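PDB 4QB5: Glyoxalase/bleomycin resistance protein/dioxygenase from Albidiferax ferrireducens T118, which belongs to the glyoxalase/bleomycin resistance/dioxygenase superfamily and may act as a dioxygenase, though its substrate is not established. Local coordinates for residues C[99-113]-C[128-140]. Residues are numbered along the deposited sequence; the frame is centred on the assembly and turned at random.
Sequences DAFHAAGIANGGTTC and YLAYLRDPDGNKI
Leu-132 lies beneath helix 99-107, its two methyls dividing the helix underside between them. CD1 fits below Gly-105, 3.8 Å from its CA, where the absence of a side chain lets the methyl come close to the helix backbone, and it also meets Phe-101 CE2. CD2 turns to the other flank, 3.6 Å from Ile-106 CD1, and sits over one face of the His-102 imidazole in a CH-pi contact, 4.1 Å from the ring centroid. Phe-101 and Leu-132 slide past each other in opposite directions; the trans chi1 of Phe-101 (175°) swings its ring in under the helix, where CZ reaches Ile-140 CD1 on the neighbouring strand; Leu-44 of helix 34-46 packs on the same ring. Next to Phe-101, His-102 CB rests on Ala-130 CB; nearly a turn earlier in the helix, the Tyr-128 hydroxyl donates to the syn lone pair of Asp-99 OD1 over 2.5 Å. The carboxylate is turned 65° from the phenol ring, and the phenol and Phe-119 rings also meet edge-to-face.

Beyond the helix, Gly-109 and Gly-110 turn the chain back towards the sheet, and Gly-109 O comes near Pro-135 CG. Thr-111 and Arg-133 then form an antiparallel hydrogen-bonded pair, with Thr-111 N to Arg-133 O at 2.9 Å and Arg-133 N to Thr-111 O at 2.8 Å. Water 1 links Thr-111 OG1 to Asp-134 O. On the sheet surface turned from the helix, Cys-113 SG packs against Tyr-131 CB and the side chains of Arg-133 and Lys-139. Asp-134 OD1 accepts from Asp-136 N, an Asx turn within the type I turn 134-137, and from Asn-138 N, the two donors reaching it from opposite faces of the carboxylate, while OD2 bonds Tyr-41. A helix lying along a four-stranded mixed sheet and leading into its edge strand is characteristic of the βαβββ module of the vicinal oxygen chelate fold.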
loop_
_atom_site.group_PDB
_atom_site.type_symbol
_atom_site.label_atom_id
_atom_site.label_comp_id
_atom_site.label_asym_id
_atom_site.label_seq_id
_atom_site.Cartn_x
_atom_site.Cartn_y
_atom_site.Cartn_z
ATOM N N ASP C 99 6.161 0.150 19.192
ATOM C CA ASP C 99 5.791 1.211 20.120
ATOM C C ASP C 99 6.593 2.500 19.823
ATOM O O ASP C 99 6.089 3.558 20.038
ATOM C CB ASP C 99 6.065 0.837 21.554
ATOM C CG ASP C 99 5.036 -0.163 22.107
ATOM O OD1 ASP C 99 3.982 -0.450 21.494
ATOM O OD2 ASP C 99 5.358 -0.673 23.156
ATOM N N ALA C 100 7.853 2.378 19.461
ATOM C CA ALA C 100 8.690 3.586 19.090
ATOM C C ALA C 100 8.149 4.311 17.865
ATOM O O ALA C 100 8.094 5.528 17.791
ATOM C CB ALA C 100 10.088 3.073 18.778
ATOM N N PHE C 101 7.701 3.528 16.887
ATOM C CA PHE C 101 6.959 4.044 15.726
ATOM C C PHE C 101 5.723 4.841 16.116
ATOM O O PHE C 101 5.536 5.958 15.667
ATOM C CB PHE C 101 6.556 2.783 14.927
ATOM C CG PHE C 101 5.681 2.983 13.738
ATOM C CD1 PHE C 101 6.246 2.915 12.465
ATOM C CD2 PHE C 101 4.301 2.945 13.854
ATOM C CE1 PHE C 101 5.443 2.942 11.329
ATOM C CE2 PHE C 101 3.478 2.978 12.713
ATOM C CZ PHE C 101 4.056 2.963 11.453
ATOM N N HIS C 102 4.895 4.236 16.954
ATOM C CA HIS C 102 3.688 4.846 17.423
ATOM C C HIS C 102 4.008 6.158 18.140
ATOM O O HIS C 102 3.398 7.179 17.857
ATOM C CB HIS C 102 2.878 3.892 18.311
ATOM C CG HIS C 102 1.564 4.452 18.733
ATOM N ND1 HIS C 102 0.385 4.206 18.055
ATOM C CD2 HIS C 102 1.234 5.244 19.768
ATOM C CE1 HIS C 102 -0.604 4.845 18.638
ATOM N NE2 HIS C 102 -0.115 5.478 19.687
ATOM N N ALA C 103 4.985 6.126 19.046
ATOM C CA ALA C 103 5.390 7.332 19.744
ATOM C C ALA C 103 5.903 8.422 18.785
ATOM O O ALA C 103 5.580 9.591 18.955
ATOM C CB ALA C 103 6.458 7.005 20.831
ATOM N N ALA C 104 6.749 8.066 17.834
ATOM C CA ALA C 104 7.260 9.037 16.937
ATOM C C ALA C 104 6.108 9.649 16.131
ATOM O O ALA C 104 6.054 10.872 15.905
ATOM C CB ALA C 104 8.266 8.406 16.013
ATOM N N GLY C 105 5.139 8.811 15.786
ATOM C CA GLY C 105 4.001 9.285 15.023
ATOM C C GLY C 105 3.200 10.327 15.749
ATOM O O GLY C 105 2.904 11.405 15.167
ATOM N N ILE C 106 2.919 10.037 17.020
ATOM C CA ILE C 106 2.177 10.960 17.857
ATOM C C ILE C 106 2.981 12.221 18.164
ATOM O O ILE C 106 2.407 13.258 18.425
ATOM C CB ILE C 106 1.752 10.327 19.186
ATOM C CG1 ILE C 106 0.849 9.104 18.941
ATOM C CG2 ILE C 106 1.032 11.363 20.033
ATOM C CD1 ILE C 106 -0.365 9.354 18.121
ATOM N N ALA C 107 4.294 12.108 18.205
ATOM C CA ALA C 107 5.117 13.282 18.499
ATOM C C ALA C 107 5.234 14.219 17.297
ATOM O O ALA C 107 5.617 15.372 17.467
ATOM C CB ALA C 107 6.504 12.865 18.961
ATOM N N ASN C 108 4.909 13.742 16.092
ATOM C CA ASN C 108 5.202 14.494 14.893
ATOM C C ASN C 108 3.994 14.770 14.010
ATOM O O ASN C 108 4.114 14.861 12.819
ATOM C CB ASN C 108 6.222 13.706 14.056
ATOM C CG ASN C 108 7.570 13.740 14.645
ATOM O OD1 ASN C 108 7.958 12.899 15.481
ATOM N ND2 ASN C 108 8.256 14.770 14.324
ATOM N N GLY C 109 2.825 14.771 14.534
ATOM C CA GLY C 109 1.701 15.215 13.722
ATOM C C GLY C 109 0.675 14.180 13.395
ATOM O O GLY C 109 -0.313 14.506 12.786
ATOM N N GLY C 110 0.901 12.936 13.785
ATOM C CA GLY C 110 -0.056 11.897 13.499
ATOM C C GLY C 110 -1.023 11.745 14.621
ATOM O O GLY C 110 -0.868 12.360 15.636
ATOM N N THR C 111 -2.046 10.944 14.439
ATOM C CA THR C 111 -3.025 10.726 15.487
ATOM C C THR C 111 -3.181 9.202 15.671
ATOM O O THR C 111 -2.925 8.404 14.759
ATOM C CB THR C 111 -4.347 11.342 15.108
ATOM O OG1 THR C 111 -4.718 10.808 13.860
ATOM C CG2 THR C 111 -4.243 12.881 14.971
ATOM N N THR C 112 -3.502 8.773 16.872
ATOM C CA THR C 112 -3.617 7.345 17.120
ATOM C C THR C 112 -4.995 6.974 16.599
ATOM O O THR C 112 -5.770 7.832 16.275
ATOM C CB THR C 112 -3.481 6.981 18.596
ATOM O OG1 THR C 112 -3.303 5.545 18.682
ATOM C CG2 THR C 112 -4.716 7.449 19.364
ATOM N N CYS C 113 -5.259 5.702 16.461
ATOM C CA CYS C 113 -6.525 5.208 15.993
ATOM C C CYS C 113 -7.175 4.592 17.231
ATOM O O CYS C 113 -7.044 5.087 18.350
ATOM C CB CYS C 113 -6.277 4.078 14.998
ATOM S SG CYS C 113 -5.672 4.521 13.358
ATOM N N TYR C 128 1.962 -8.219 17.008
ATOM C CA TYR C 128 1.884 -6.943 17.704
ATOM C C TYR C 128 1.667 -5.836 16.634
ATOM O O TYR C 128 2.316 -5.789 15.596
ATOM C CB TYR C 128 3.137 -6.719 18.501
ATOM C CG TYR C 128 3.020 -5.609 19.485
ATOM C CD1 TYR C 128 3.186 -4.280 19.090
ATOM C CD2 TYR C 128 2.765 -5.863 20.818
ATOM C CE1 TYR C 128 3.088 -3.246 20.001
ATOM C CE2 TYR C 128 2.656 -4.832 21.724
ATOM C CZ TYR C 128 2.811 -3.537 21.313
ATOM O OH TYR C 128 2.706 -2.503 22.203
ATOM N N LEU C 129 0.745 -4.955 16.913
ATOM C CA LEU C 129 0.337 -3.933 15.980
ATOM C C LEU C 129 0.285 -2.576 16.666
ATOM O O LEU C 129 -0.232 -2.472 17.758
ATOM C CB LEU C 129 -1.084 -4.245 15.556
ATOM C CG LEU C 129 -1.260 -5.369 14.551
ATOM C CD1 LEU C 129 -2.734 -5.755 14.456
ATOM C CD2 LEU C 129 -0.795 -4.799 13.233
ATOM N N ALA C 130 0.702 -1.528 15.970
ATOM C CA ALA C 130 0.469 -0.163 16.417
ATOM C C ALA C 130 -0.066 0.653 15.242
ATOM O O ALA C 130 0.648 0.793 14.218
ATOM C CB ALA C 130 1.807 0.441 16.899
ATOM N N TYR C 131 -1.268 1.182 15.389
ATOM C CA TYR C 131 -1.965 1.930 14.359
ATOM C C TYR C 131 -1.905 3.428 14.510
ATOM O O TYR C 131 -2.016 3.930 15.594
ATOM C CB TYR C 131 -3.445 1.532 14.293
ATOM C CG TYR C 131 -3.747 0.166 13.633
ATOM C CD1 TYR C 131 -3.965 0.049 12.261
ATOM C CD2 TYR C 131 -3.836 -0.978 14.400
ATOM C CE1 TYR C 131 -4.269 -1.176 11.661
ATOM C CE2 TYR C 131 -4.123 -2.221 13.826
ATOM C CZ TYR C 131 -4.328 -2.318 12.459
ATOM O OH TYR C 131 -4.652 -3.555 11.925
ATOM N N LEU C 132 -1.805 4.144 13.390
ATOM C CA LEU C 132 -1.840 5.623 13.352
ATOM C C LEU C 132 -2.551 6.112 12.107
ATOM O O LEU C 132 -2.695 5.366 11.140
ATOM C CB LEU C 132 -0.421 6.225 13.181
ATOM C CG LEU C 132 0.566 6.042 14.295
ATOM C CD1 LEU C 132 1.962 6.336 13.756
ATOM C CD2 LEU C 132 0.202 6.959 15.480
ATOM N N ARG C 133 -2.925 7.375 12.119
ATOM C CA ARG C 133 -3.186 8.125 10.882
ATOM C C ARG C 133 -2.062 9.122 10.762
ATOM O O ARG C 133 -1.760 9.819 11.756
ATOM C CB ARG C 133 -4.542 8.870 10.931
ATOM C CG ARG C 133 -5.692 7.871 10.952
ATOM C CD ARG C 133 -7.055 8.471 10.763
ATOM N NE ARG C 133 -7.875 7.543 9.966
ATOM C CZ ARG C 133 -8.579 6.523 10.429
ATOM N NH1 ARG C 133 -8.638 6.230 11.757
ATOM N NH2 ARG C 133 -9.288 5.820 9.548
ATOM N N ASP C 134 -1.547 9.260 9.556
ATOM C CA ASP C 134 -0.580 10.287 9.242
ATOM C C ASP C 134 -1.311 11.668 9.203
ATOM O O ASP C 134 -2.528 11.760 9.422
ATOM C CB ASP C 134 0.269 9.898 8.003
ATOM C CG ASP C 134 -0.409 10.179 6.659
ATOM O OD1 ASP C 134 -1.548 10.718 6.601
ATOM O OD2 ASP C 134 0.237 9.848 5.601
ATOM N N PRO C 135 -0.563 12.728 9.005
ATOM C CA PRO C 135 -1.135 14.074 9.019
ATOM C C PRO C 135 -2.205 14.261 7.989
ATOM O O PRO C 135 -3.026 15.100 8.195
ATOM C CB PRO C 135 0.071 14.986 8.707
ATOM C CG PRO C 135 1.235 14.212 9.248
ATOM C CD PRO C 135 0.909 12.751 8.955
ATOM N N ASP C 136 -2.217 13.455 6.922
ATOM C CA ASP C 136 -3.276 13.520 5.884
ATOM C C ASP C 136 -4.437 12.559 6.104
ATOM O O ASP C 136 -5.327 12.543 5.310
ATOM C CB ASP C 136 -2.648 13.273 4.513
ATOM C CG ASP C 136 -1.725 14.413 4.099
ATOM O OD1 ASP C 136 -2.208 15.396 3.482
ATOM O OD2 ASP C 136 -0.537 14.380 4.449
ATOM N N GLY C 137 -4.448 11.786 7.187
ATOM C CA GLY C 137 -5.503 10.809 7.386
ATOM C C GLY C 137 -5.155 9.447 6.747
ATOM O O GLY C 137 -5.918 8.479 6.865
ATOM N N ASN C 138 -4.017 9.295 6.101
ATOM C CA ASN C 138 -3.647 7.931 5.672
ATOM C C ASN C 138 -3.488 6.977 6.870
ATOM O O ASN C 138 -2.788 7.293 7.832
ATOM C CB ASN C 138 -2.360 7.883 4.840
ATOM C CG ASN C 138 -2.434 8.746 3.575
ATOM O OD1 ASN C 138 -1.654 9.688 3.400
ATOM N ND2 ASN C 138 -3.357 8.425 2.694
ATOM N N LYS C 139 -4.128 5.797 6.803
ATOM C CA LYS C 139 -4.108 4.857 7.900
ATOM C C LYS C 139 -2.948 3.928 7.750
ATOM O O LYS C 139 -2.808 3.299 6.708
ATOM C CB LYS C 139 -5.440 4.056 7.960
ATOM C CG LYS C 139 -5.560 3.211 9.200
ATOM C CD LYS C 139 -6.955 2.583 9.277
ATOM C CE LYS C 139 -7.171 1.956 10.621
ATOM N NZ LYS C 139 -8.371 1.063 10.564
ATOM N N ILE C 140 -2.095 3.856 8.779
ATOM C CA ILE C 140 -0.825 3.094 8.687
ATOM C C ILE C 140 -0.636 2.311 9.973
ATOM O O ILE C 140 -1.261 2.602 10.988
ATOM C CB ILE C 140 0.399 4.024 8.406
ATOM C CG1 ILE C 140 0.619 4.971 9.607
ATOM C CG2 ILE C 140 0.160 4.802 7.104
ATOM C CD1 ILE C 140 1.724 5.985 9.434
HETATM O O HOH W 1 -4.013 12.391 11.645
#